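PfVFT1 (Plasmodium falciparum, PDB 5JKQ) is a bi-lobed Venus flytrap protein of the malaria parasite, related in architecture to solute-binding proteins, and probably binds a small ligand between its lobes. Local coordinates at residues K14-I19 / I109-I114. The protein carries 3 engineered substitutions. Numbering follows the deposited sequence.
Sequences KRLIDI and IIWETI
Leu16 meets the indole of Trp111 at its edge. The Leu16 CD1 methyl lies near the ring plane, 3.6 Å from Trp111 CH2 and 3.8 Å from Trp111 CZ2, on the outer edge of the six-membered ring. The two side chains cross at about a right angle. Trp111 CG stands anti to its carbonyl carbon (chi1 -82°), and from there the indole extends to helix 14-29. One face of the indole is packed from within its own helix: Ile114 CD1 sits 3.6 Å above the plane, offset toward the rim. The ring is thus touched at an edge by one helix and on a face by the other.

The second pair is Ile19 and Ile114, where the backbones come nearest, with CA atoms 7.0 Å apart. Ile19 has CG1 anti to its backbone N (chi1 -163°), and its CD1 methyl reaches Ile114 CG2 at 4.1 Å. Ile114 CG1 also packs against the carbonyl oxygen Ile19 O at 3.9 Å. All four residues are buried. The side chains that meet are apolar, and Ile19 O is the one polar atom in these contacts.

Further along helix 14-29, Ala23 touches Ile114 and Leu27 touches Ile110. Helix 68-75 adds Val68 and Ile72 against Leu16, and Leu69 against Ile19. Arg15 ties helix 14-29 to Asp67 by a salt bridge and donates to the carbonyl oxygens of Asn60 and Lys62. The contact is plain helix-helix packing in the hydrophobic core of one lobe, the one with the three-stranded parallel sheet, within the bi-lobed Venus flytrap fold.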
ATOM      1  N   LYS A  14      -7.678 -13.080  13.127  1.00 19.81           N
ATOM      2  CA  LYS A  14      -7.608 -14.017  12.010  1.00 17.47           C
ATOM      3  C   LYS A  14      -8.856 -13.953  11.135  1.00 17.59           C
ATOM      4  O   LYS A  14      -8.761 -13.805   9.917  1.00 14.95           O
ATOM      5  CB  LYS A  14      -7.412 -15.447  12.512  1.00 20.61           C
ATOM      6  CG  LYS A  14      -6.955 -16.411  11.421  1.00 24.77           C
ATOM      7  CD  LYS A  14      -7.690 -17.732  11.504  1.00 24.75           C
ATOM      8  CE  LYS A  14      -7.244 -18.706  10.430  1.00 26.69           C
ATOM      9  NZ  LYS A  14      -7.534 -18.212   9.053  1.00 23.01           N
ATOM     10  N   ARG A  15     -10.024 -14.067  11.758  1.00 13.50           N
ATOM     11  CA  ARG A  15     -11.279 -14.039  11.020  1.00 21.48           C
ATOM     12  C   ARG A  15     -11.527 -12.658  10.415  1.00 14.29           C
ATOM     13  O   ARG A  15     -12.118 -12.541   9.342  1.00 16.80           O
ATOM     14  CB  ARG A  15     -12.440 -14.440  11.931  1.00 19.65           C
ATOM     15  CG  ARG A  15     -13.743 -14.699  11.198  1.00 20.13           C
ATOM     16  CD  ARG A  15     -14.698 -15.503  12.064  1.00 22.31           C
ATOM     17  NE  ARG A  15     -15.019 -14.814  13.317  1.00 19.36           N
ATOM     18  CZ  ARG A  15     -16.238 -14.436  13.696  1.00 18.64           C
ATOM     19  NH1 ARG A  15     -17.302 -14.671  12.932  1.00 20.14           N
ATOM     20  NH2 ARG A  15     -16.398 -13.819  14.859  1.00 20.51           N
ATOM     21  N   LEU A  16     -11.069 -11.618  11.105  1.00 12.79           N
ATOM     22  CA  LEU A  16     -11.161 -10.256  10.590  1.00 15.30           C
ATOM     23  C   LEU A  16     -10.347 -10.119   9.304  1.00 14.71           C
ATOM     24  O   LEU A  16     -10.792  -9.495   8.343  1.00 16.98           O
ATOM     25  CB  LEU A  16     -10.680  -9.251  11.641  1.00 16.42           C
ATOM     26  CG  LEU A  16     -10.411  -7.813  11.184  1.00 20.74           C
ATOM     27  CD1 LEU A  16     -11.672  -7.164  10.623  1.00 18.52           C
ATOM     28  CD2 LEU A  16      -9.845  -6.989  12.335  1.00 17.04           C
ATOM     29  N   ILE A  17      -9.158 -10.714   9.291  1.00 15.09           N
ATOM     30  CA  ILE A  17      -8.288 -10.669   8.120  1.00 15.56           C
ATOM     31  C   ILE A  17      -8.888 -11.469   6.967  1.00 15.79           C
ATOM     32  O   ILE A  17      -8.802 -11.060   5.810  1.00 20.95           O
ATOM     33  CB  ILE A  17      -6.877 -11.211   8.454  1.00 17.13           C
ATOM     34  CG1 ILE A  17      -6.173 -10.269   9.427  1.00 14.23           C
ATOM     35  CG2 ILE A  17      -6.016 -11.355   7.196  1.00 17.73           C
ATOM     36  CD1 ILE A  17      -5.041 -10.912  10.187  1.00 19.10           C
ATOM     37  N   ASP A  18      -9.498 -12.605   7.287  1.00 12.54           N
ATOM     38  CA  ASP A  18     -10.039 -13.491   6.262  1.00 15.97           C
ATOM     39  C   ASP A  18     -11.266 -12.893   5.577  1.00 14.21           C
ATOM     40  O   ASP A  18     -11.362 -12.909   4.350  1.00 19.12           O
ATOM     41  CB  ASP A  18     -10.392 -14.851   6.864  1.00 16.77           C
ATOM     42  CG  ASP A  18      -9.173 -15.595   7.377  1.00 17.49           C
ATOM     43  OD1 ASP A  18      -8.062 -15.355   6.857  1.00 19.72           O
ATOM     44  OD2 ASP A  18      -9.326 -16.423   8.299  1.00 22.42           O
ATOM     45  N   ILE A  19     -12.205 -12.374   6.361  1.00 13.63           N
ATOM     46  CA  ILE A  19     -13.399 -11.772   5.784  1.00 17.96           C
ATOM     47  C   ILE A  19     -13.011 -10.504   5.030  1.00 15.21           C
ATOM     48  O   ILE A  19     -13.640 -10.139   4.038  1.00 18.15           O
ATOM     49  CB  ILE A  19     -14.462 -11.462   6.862  1.00 13.98           C
ATOM     50  CG1 ILE A  19     -15.827 -11.243   6.208  1.00 15.60           C
ATOM     51  CG2 ILE A  19     -14.052 -10.261   7.724  1.00 18.46           C
ATOM     52  CD1 ILE A  19     -16.993 -11.442   7.154  1.00 18.47           C
ATOM     53  N   ILE A 109     -15.969   0.603   0.636  1.00 14.45           N
ATOM     54  CA  ILE A 109     -16.592  -0.453  -0.156  1.00 18.40           C
ATOM     55  C   ILE A 109     -16.214  -1.839   0.376  1.00 15.73           C
ATOM     56  O   ILE A 109     -16.980  -2.790   0.229  1.00 18.45           O
ATOM     57  CB  ILE A 109     -16.218  -0.351  -1.652  1.00 19.24           C
ATOM     58  CG1 ILE A 109     -14.699  -0.409  -1.842  1.00 15.05           C
ATOM     59  CG2 ILE A 109     -16.803   0.928  -2.244  1.00 16.78           C
ATOM     60  CD1 ILE A 109     -14.264  -0.509  -3.287  1.00 20.15           C
ATOM     61  N   ILE A 110     -15.047  -1.952   1.002  1.00 10.61           N
ATOM     62  CA  ILE A 110     -14.640  -3.222   1.596  1.00 15.61           C
ATOM     63  C   ILE A 110     -15.595  -3.576   2.728  1.00 17.78           C
ATOM     64  O   ILE A 110     -16.064  -4.709   2.816  1.00 20.61           O
ATOM     65  CB  ILE A 110     -13.181  -3.177   2.110  1.00 20.27           C
ATOM     66  CG1 ILE A 110     -12.218  -3.301   0.928  1.00 15.67           C
ATOM     67  CG2 ILE A 110     -12.903  -4.313   3.112  1.00 21.66           C
ATOM     68  CD1 ILE A 110     -10.756  -3.079   1.283  1.00 17.33           C
ATOM     69  N   TRP A 111     -15.896  -2.598   3.579  1.00 12.81           N
ATOM     70  CA  TRP A 111     -16.757  -2.832   4.733  1.00 15.27           C
ATOM     71  C   TRP A 111     -18.238  -2.789   4.370  1.00 18.57           C
ATOM     72  O   TRP A 111     -19.068  -3.356   5.080  1.00 15.30           O
ATOM     73  CB  TRP A 111     -16.447  -1.822   5.838  1.00 18.90           C
ATOM     74  CG  TRP A 111     -15.254  -2.240   6.637  1.00 15.14           C
ATOM     75  CD1 TRP A 111     -13.993  -1.725   6.565  1.00  9.86           C
ATOM     76  CD2 TRP A 111     -15.203  -3.292   7.607  1.00 13.77           C
ATOM     77  NE1 TRP A 111     -13.162  -2.384   7.440  1.00 15.36           N
ATOM     78  CE2 TRP A 111     -13.882  -3.350   8.091  1.00 19.20           C
ATOM     79  CE3 TRP A 111     -16.149  -4.185   8.118  1.00 15.13           C
ATOM     80  CZ2 TRP A 111     -13.484  -4.267   9.062  1.00 20.62           C
ATOM     81  CZ3 TRP A 111     -15.751  -5.094   9.082  1.00 17.79           C
ATOM     82  CH2 TRP A 111     -14.431  -5.128   9.543  1.00 20.16           C
ATOM     83  N   GLU A 112     -18.569  -2.128   3.265  1.00 15.29           N
ATOM     84  CA  GLU A 112     -19.920  -2.212   2.719  1.00 14.07           C
ATOM     85  C   GLU A 112     -20.180  -3.640   2.253  1.00 15.89           C
ATOM     86  O   GLU A 112     -21.261  -4.190   2.469  1.00 10.67           O
ATOM     87  CB  GLU A 112     -20.109  -1.226   1.564  1.00 12.77           C
ATOM     88  CG  GLU A 112     -20.324   0.215   2.010  1.00 16.15           C
ATOM     89  CD  GLU A 112     -20.204   1.218   0.874  1.00 18.50           C
ATOM     90  OE1 GLU A 112     -20.107   0.795  -0.297  1.00 18.60           O
ATOM     91  OE2 GLU A 112     -20.206   2.436   1.157  1.00 23.43           O
ATOM     92  N   THR A 113     -19.171  -4.232   1.622  1.00 12.03           N
ATOM     93  CA  THR A 113     -19.248  -5.606   1.143  1.00 14.06           C
ATOM     94  C   THR A 113     -19.316  -6.576   2.321  1.00 18.08           C
ATOM     95  O   THR A 113     -20.093  -7.531   2.307  1.00 14.79           O
ATOM     96  CB  THR A 113     -18.035  -5.954   0.251  1.00 22.10           C
ATOM     97  OG1 THR A 113     -17.961  -5.031  -0.844  1.00 16.46           O
ATOM     98  CG2 THR A 113     -18.143  -7.371  -0.294  1.00 20.43           C
ATOM     99  N   ILE A 114     -18.501  -6.322   3.339  1.00 14.96           N
ATOM    100  CA  ILE A 114     -18.497  -7.145   4.541  1.00 19.09           C
ATOM    101  C   ILE A 114     -19.852  -7.052   5.237  1.00 18.70           C
ATOM    102  O   ILE A 114     -20.392  -8.058   5.702  1.00 16.34           O
ATOM    103  CB  ILE A 114     -17.368  -6.719   5.512  1.00 15.39           C
ATOM    104  CG1 ILE A 114     -16.010  -7.114   4.930  1.00 15.41           C
ATOM    105  CG2 ILE A 114     -17.534  -7.371   6.888  1.00 10.15           C
ATOM    106  CD1 ILE A 114     -14.832  -6.402   5.564  1.00 17.95           C
TER